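Local coordinates for hypothetical membrane protein (PDB 6JSC) that binds heme through this C-terminal domain and probably passes it on in the heme uptake machinery of the bacterium, at residues A8-G13 with F43-N48; T58-F63 with N82-F87. The protein carries 1 engineered substitution. All coordinates share one frame; numbering follows the deposited sequence. Where two conformers were deposited one is given.

Interaction 1: A8-G13 with F43-N48; sequences ASAQWG and FQFSGN. With NA (sodium ion), chain E.
Ala8, Ala10 and Trp12 each face a residue of 43-48 in a hydrogen-bonded antiparallel pair, with Gly47, Phe45 and Phe43 respectively, and so join strands 3-12 and 42-53 of the all-antiparallel beta framework of this HtaA domain. Six backbone bonds make the ladder; Ala8 N to Gly47 O is 2.8 Å. The last rung is the most bent: Phe43 N reaches Trp12 O with 131° at the hydrogen, coming from well above the carbonyl plane, where the strand ends at Trp12 and the chain turns off at Gly13.

Phe45 can be followed outward. Its CB lies 4.2 Å from Ala10 CB, directly across the pair. CG stands beside the backbone N (chi1 -57°), which sends the ring along the neighbouring strand toward Trp12. CD1 then passes Ala10 O at 3.6 Å, the carbonyl oxygen lying at the ring edge and in its plane, and CE1 approaches Trp12 CB obliquely at 4.1 Å. This apolar face, shared by Ala10, Trp12, Phe43 and Phe45, is buried; Phe63 and Ile67 also pack on Phe45. The Phe43 ring turns its edge to the Trp12 and Gly13 carbonyl oxygens, with CE2 3.5 Å from Gly13 O, while Trp31 meets it edge-to-face. Trp12 NE1 is bonded to Asp157 O.

Beyond the ladder, Asn48 O and Val5 O bind a sodium ion with four waters. The other face is polar. Gln11 and Gln44 are both bent at chi2, and their side-chain amide planes lie 27° apart. Gln11 OE1 is hydrogen-bonded to Ser160 OG and Gln44 NE2 to Gln42 O. In the Gln11 conformer described, one water bridges the pair, accepting from Gln11 NE2 at 2.8 Å and donating to Gln44 OE1 at 2.7 Å.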
loop_
_atom_site.group_PDB
_atom_site.type_symbol
_atom_site.label_atom_id
_atom_site.label_comp_id
_atom_site.label_asym_id
_atom_site.label_seq_id
_atom_site.Cartn_x
_atom_site.Cartn_y
_atom_site.Cartn_z
ATOM N N ALA A 8 13.490 -2.023 -6.283
ATOM C CA ALA A 8 12.117 -1.670 -6.590
ATOM C C ALA A 8 11.757 -0.330 -5.972
ATOM O O ALA A 8 12.337 0.108 -4.967
ATOM C CB ALA A 8 11.133 -2.731 -6.085
ATOM N N SER A 9 10.796 0.326 -6.610
ATOM C CA SER A 9 10.206 1.546 -6.086
ATOM C C SER A 9 8.710 1.500 -6.347
ATOM O O SER A 9 8.252 0.856 -7.296
ATOM C CB SER A 9 10.802 2.783 -6.750
ATOM O OG SER A 9 10.601 2.721 -8.146
ATOM N N ALA A 10 7.948 2.160 -5.477
ATOM C CA ALA A 10 6.506 2.242 -5.651
ATOM C C ALA A 10 6.012 3.605 -5.203
ATOM O O ALA A 10 6.652 4.290 -4.395
ATOM C CB ALA A 10 5.750 1.146 -4.895
ATOM N N GLN A 11 4.876 4.010 -5.775
ATOM C CA GLN A 11 4.222 5.264 -5.432
ATOM C C GLN A 11 2.756 4.980 -5.143
ATOM O O GLN A 11 2.083 4.330 -5.946
ATOM C CB GLN A 11 4.364 6.282 -6.576
ATOM C CG GLN A 11 5.816 6.543 -7.001
ATOM C CD GLN A 11 6.364 5.486 -7.953
ATOM O OE1 GLN A 11 5.682 5.058 -8.886
ATOM N NE2 GLN A 11 7.603 5.068 -7.724
ATOM N N TRP A 12 2.263 5.461 -4.000
ATOM C CA TRP A 12 0.874 5.244 -3.604
ATOM C C TRP A 12 0.503 6.325 -2.596
ATOM O O TRP A 12 1.179 6.467 -1.571
ATOM C CB TRP A 12 0.707 3.861 -2.932
ATOM C CG TRP A 12 -0.731 3.494 -2.631
ATOM C CD1 TRP A 12 -1.811 3.684 -3.441
ATOM C CD2 TRP A 12 -1.235 2.874 -1.434
ATOM N NE1 TRP A 12 -2.953 3.219 -2.834
ATOM C CE2 TRP A 12 -2.625 2.723 -1.596
ATOM C CE3 TRP A 12 -0.640 2.437 -0.240
ATOM C CZ2 TRP A 12 -3.436 2.143 -0.609
ATOM C CZ3 TRP A 12 -1.448 1.857 0.741
ATOM C CH2 TRP A 12 -2.830 1.730 0.551
ATOM N N GLY A 13 -0.577 7.057 -2.865
ATOM C CA GLY A 13 -1.053 8.080 -1.954
ATOM C C GLY A 13 -1.993 7.620 -0.862
ATOM O O GLY A 13 -2.430 8.458 -0.067
ATOM N N PHE A 43 2.940 8.698 -1.317
ATOM C CA PHE A 43 4.000 8.116 -0.506
ATOM C C PHE A 43 4.948 7.319 -1.404
ATOM O O PHE A 43 4.546 6.751 -2.421
ATOM C CB PHE A 43 3.388 7.270 0.625
ATOM C CG PHE A 43 2.474 8.065 1.508
ATOM C CD1 PHE A 43 3.004 8.891 2.487
ATOM C CD2 PHE A 43 1.099 8.047 1.325
ATOM C CE1 PHE A 43 2.195 9.674 3.281
ATOM C CE2 PHE A 43 0.268 8.823 2.130
ATOM C CZ PHE A 43 0.819 9.641 3.112
ATOM N N GLN A 44 6.231 7.326 -1.047
ATOM C CA GLN A 44 7.309 6.816 -1.896
ATOM C C GLN A 44 7.996 5.659 -1.179
ATOM O O GLN A 44 8.510 5.832 -0.068
ATOM C CB GLN A 44 8.326 7.929 -2.181
ATOM C CG GLN A 44 7.732 9.211 -2.752
ATOM C CD GLN A 44 7.366 9.116 -4.221
ATOM O OE1 GLN A 44 8.125 8.589 -5.034
ATOM N NE2 GLN A 44 6.194 9.631 -4.567
ATOM N N PHE A 45 8.038 4.495 -1.828
ATOM C CA PHE A 45 8.546 3.277 -1.214
ATOM C C PHE A 45 9.765 2.796 -1.984
ATOM O O PHE A 45 9.826 2.933 -3.211
ATOM C CB PHE A 45 7.467 2.188 -1.217
ATOM C CG PHE A 45 6.188 2.601 -0.520
ATOM C CD1 PHE A 45 5.206 3.316 -1.208
ATOM C CD2 PHE A 45 5.974 2.290 0.819
ATOM C CE1 PHE A 45 4.033 3.712 -0.569
ATOM C CE2 PHE A 45 4.800 2.684 1.458
ATOM C CZ PHE A 45 3.820 3.389 0.758
ATOM N N SER A 46 10.744 2.250 -1.262
ATOM C CA SER A 46 11.993 1.788 -1.859
ATOM C C SER A 46 12.371 0.454 -1.234
ATOM O O SER A 46 12.472 0.358 -0.007
ATOM C CB SER A 46 13.099 2.820 -1.608
ATOM O OG SER A 46 14.305 2.407 -2.222
ATOM N N GLY A 47 12.557 -0.574 -2.055
ATOM C CA GLY A 47 12.835 -1.895 -1.517
ATOM C C GLY A 47 13.791 -2.684 -2.384
ATOM O O GLY A 47 13.978 -2.387 -3.566
ATOM N N ASN A 48 14.402 -3.711 -1.785
ATOM C CA ASN A 48 15.314 -4.550 -2.556
ATOM C C ASN A 48 15.034 -6.037 -2.374
ATOM O O ASN A 48 15.953 -6.863 -2.449
ATOM C CB ASN A 48 16.782 -4.204 -2.300
ATOM C CG ASN A 48 17.207 -4.477 -0.886
ATOM O OD1 ASN A 48 16.407 -4.880 -0.046
ATOM N ND2 ASN A 48 18.489 -4.264 -0.610
HETATM NA NA NA E . 16.891 -8.562 -3.833
HETATM O O HOH W 1 9.287 6.231 -5.834
HETATM O O HOH W 2 15.160 -10.314 -3.924
HETATM O O HOH W 3 18.240 -9.999 -5.228
HETATM O O HOH W 4 18.032 -9.553 -1.988
HETATM O O HOH W 5 18.511 -6.758 -4.254
#

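Interaction 2: T58-F63 with N82-F87; sequences TGSINF and NIEISF. With NA (sodium ion), chain D.
A sodium ion straddles the two strands, held by Gly59 O, Ser60 OG and Ser86 OG, with three waters completing six ligands. With its hydroxyl turned away from the backbone N (chi1 -177°), Ser86 brings OG to 2.4 Å from the sodium ion. Ser60 OG binds the ion as well and donates to Glu84 OE2 at 2.7 Å, on the anti side of the carboxylate; ion and carboxylate thus both fix this hydroxyl. Glu84 runs extended alongside Asn62, whose ND2 gives OE1 a weak bond, while Arg112 forms a salt bridge to the same oxygen. Arg112 and the nearby ion would probably favour an ionised carboxylate.

The opposite face is apolar. Phe87 swings back over Gly59 (chi1 62°), so that Gly59 N sits 3.5 Å above the ring centre and Gly59 CA makes a CH-pi contact with the same ring. The close fit uses the absence of a side chain at Gly59. Farther along, Ile61 CD1 meets the ring edge, and Phe63 CE2 lies 4.1 Å from Ile85 CD1. Phe63 N closes the ladder on Ile83 O at 2.9 Å, nearly along the C=O axis. Paired backbone bonds at Gly59-Phe87 and Ile61-Ile85 make this an antiparallel beta ladder of the HtaA domain, apolar on one face and polar and sodium-binding on the other.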
loop_
_atom_site.group_PDB
_atom_site.type_symbol
_atom_site.label_atom_id
_atom_site.label_comp_id
_atom_site.label_asym_id
_atom_site.label_seq_id
_atom_site.Cartn_x
_atom_site.Cartn_y
_atom_site.Cartn_z
ATOM N N THR A 58 3.850 -13.828 -12.438
ATOM C CA THR A 58 3.480 -13.714 -11.034
ATOM C C THR A 58 4.654 -13.129 -10.261
ATOM O O THR A 58 5.800 -13.163 -10.718
ATOM C CB THR A 58 3.112 -15.082 -10.426
ATOM O OG1 THR A 58 4.287 -15.901 -10.342
ATOM C CG2 THR A 58 2.059 -15.796 -11.277
ATOM N N GLY A 59 4.371 -12.587 -9.083
ATOM C CA GLY A 59 5.468 -12.130 -8.248
ATOM C C GLY A 59 5.002 -11.464 -6.973
ATOM O O GLY A 59 3.802 -11.281 -6.727
ATOM N N SER A 60 5.990 -11.115 -6.148
ATOM C CA SER A 60 5.785 -10.321 -4.946
ATOM C C SER A 60 6.928 -9.328 -4.854
ATOM O O SER A 60 8.095 -9.720 -4.971
ATOM C CB SER A 60 5.770 -11.191 -3.683
ATOM O OG SER A 60 4.456 -11.631 -3.378
ATOM N N ILE A 61 6.584 -8.055 -4.657
ATOM C CA ILE A 61 7.546 -6.957 -4.525
ATOM C C ILE A 61 7.375 -6.417 -3.105
ATOM O O ILE A 61 6.295 -5.922 -2.760
ATOM C CB ILE A 61 7.267 -5.834 -5.540
ATOM C CG1 ILE A 61 6.886 -6.367 -6.935
ATOM C CG2 ILE A 61 8.449 -4.875 -5.591
ATOM C CD1 ILE A 61 8.004 -7.041 -7.689
ATOM N N ASN A 62 8.422 -6.506 -2.288
ATOM C CA ASN A 62 8.309 -6.233 -0.856
ATOM C C ASN A 62 9.015 -4.938 -0.485
ATOM O O ASN A 62 10.148 -4.699 -0.917
ATOM C CB ASN A 62 8.895 -7.387 -0.049
ATOM C CG ASN A 62 7.974 -8.584 -0.032
ATOM O OD1 ASN A 62 8.042 -9.450 -0.902
ATOM N ND2 ASN A 62 7.084 -8.622 0.949
ATOM N N PHE A 63 8.351 -4.112 0.322
ATOM C CA PHE A 63 8.926 -2.857 0.772
ATOM C C PHE A 63 8.957 -2.787 2.296
ATOM O O PHE A 63 8.055 -3.307 2.967
ATOM C CB PHE A 63 8.112 -1.681 0.226
ATOM C CG PHE A 63 8.078 -1.629 -1.270
ATOM C CD1 PHE A 63 9.079 -0.961 -1.968
ATOM C CD2 PHE A 63 7.063 -2.257 -1.988
ATOM C CE1 PHE A 63 9.073 -0.922 -3.351
ATOM C CE2 PHE A 63 7.047 -2.220 -3.382
ATOM C CZ PHE A 63 8.057 -1.542 -4.065
ATOM N N ASN A 82 5.303 -2.065 5.892
ATOM C CA ASN A 82 5.811 -3.215 5.152
ATOM C C ASN A 82 4.892 -3.619 4.001
ATOM O O ASN A 82 4.486 -4.781 3.879
ATOM C CB ASN A 82 6.076 -4.399 6.093
ATOM C CG ASN A 82 7.096 -4.072 7.158
ATOM O OD1 ASN A 82 8.169 -3.551 6.853
ATOM N ND2 ASN A 82 6.766 -4.355 8.417
ATOM N N ILE A 83 4.591 -2.664 3.121
ATOM C CA ILE A 83 3.678 -2.957 2.022
ATOM C C ILE A 83 4.297 -3.965 1.058
ATOM O O ILE A 83 5.522 -4.038 0.880
ATOM C CB ILE A 83 3.133 -1.715 1.280
ATOM C CG1 ILE A 83 4.185 -1.031 0.401
ATOM C CG2 ILE A 83 2.494 -0.735 2.252
ATOM C CD1 ILE A 83 3.572 -0.140 -0.679
ATOM N N GLU A 84 3.432 -4.758 0.427
ATOM C CA GLU A 84 3.842 -5.749 -0.553
ATOM C C GLU A 84 2.850 -5.707 -1.704
ATOM O O GLU A 84 1.633 -5.713 -1.477
ATOM C CB GLU A 84 3.872 -7.153 0.063
ATOM C CG GLU A 84 4.048 -8.302 -0.932
ATOM C CD GLU A 84 3.977 -9.660 -0.257
ATOM O OE1 GLU A 84 4.141 -9.708 0.985
ATOM O OE2 GLU A 84 3.749 -10.675 -0.961
ATOM N N ILE A 85 3.374 -5.650 -2.926
ATOM C CA ILE A 85 2.583 -5.782 -4.143
ATOM C C ILE A 85 2.736 -7.217 -4.624
ATOM O O ILE A 85 3.831 -7.638 -5.019
ATOM C CB ILE A 85 3.050 -4.798 -5.220
ATOM C CG1 ILE A 85 2.869 -3.354 -4.751
ATOM C CG2 ILE A 85 2.282 -5.050 -6.520
ATOM C CD1 ILE A 85 3.585 -2.336 -5.641
ATOM N N SER A 86 1.645 -7.982 -4.573
ATOM C CA SER A 86 1.614 -9.352 -5.059
ATOM C C SER A 86 0.725 -9.393 -6.296
ATOM O O SER A 86 -0.325 -8.744 -6.330
ATOM C CB SER A 86 1.052 -10.259 -3.962
ATOM O OG SER A 86 1.059 -11.623 -4.338
ATOM N N PHE A 87 1.151 -10.127 -7.326
ATOM C CA PHE A 87 0.403 -10.147 -8.574
ATOM C C PHE A 87 0.423 -11.538 -9.185
ATOM O O PHE A 87 1.362 -12.317 -8.991
ATOM C CB PHE A 87 0.862 -9.076 -9.591
ATOM C CG PHE A 87 2.293 -9.212 -10.045
ATOM C CD1 PHE A 87 3.321 -8.587 -9.348
ATOM C CD2 PHE A 87 2.609 -9.941 -11.177
ATOM C CE1 PHE A 87 4.632 -8.703 -9.777
ATOM C CE2 PHE A 87 3.915 -10.064 -11.603
ATOM C CZ PHE A 87 4.925 -9.437 -10.910
HETATM NA NA NA D . 2.968 -12.937 -4.843
HETATM O O HOH W 6 1.707 -13.947 -6.503
HETATM O O HOH W 7 4.774 -14.346 -5.510
HETATM O O HOH W 8 2.411 -14.381 -3.036
#

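Interactions 1 and 2 are neighbouring antiparallel ladders, since strands 42-53 and 58-62 lie side by side and follow each other in the chain. Their apolar faces meet in a common core: Phe63 CD1 comes within 3.6 Å of Phe45 CB, and Ala8 CB within 3.5 Å of Ile61 CG2. Interaction 1 is the more buried, and its polar face relies on neutral amides joined by water; interaction 2 is partly buried and carries a carboxylate. Sodium also enters differently. At 43-48 it is bound just past the ladder by a backbone oxygen, whereas in 58-63 with 82-87 it is bound on the ladder itself, partly by side chains.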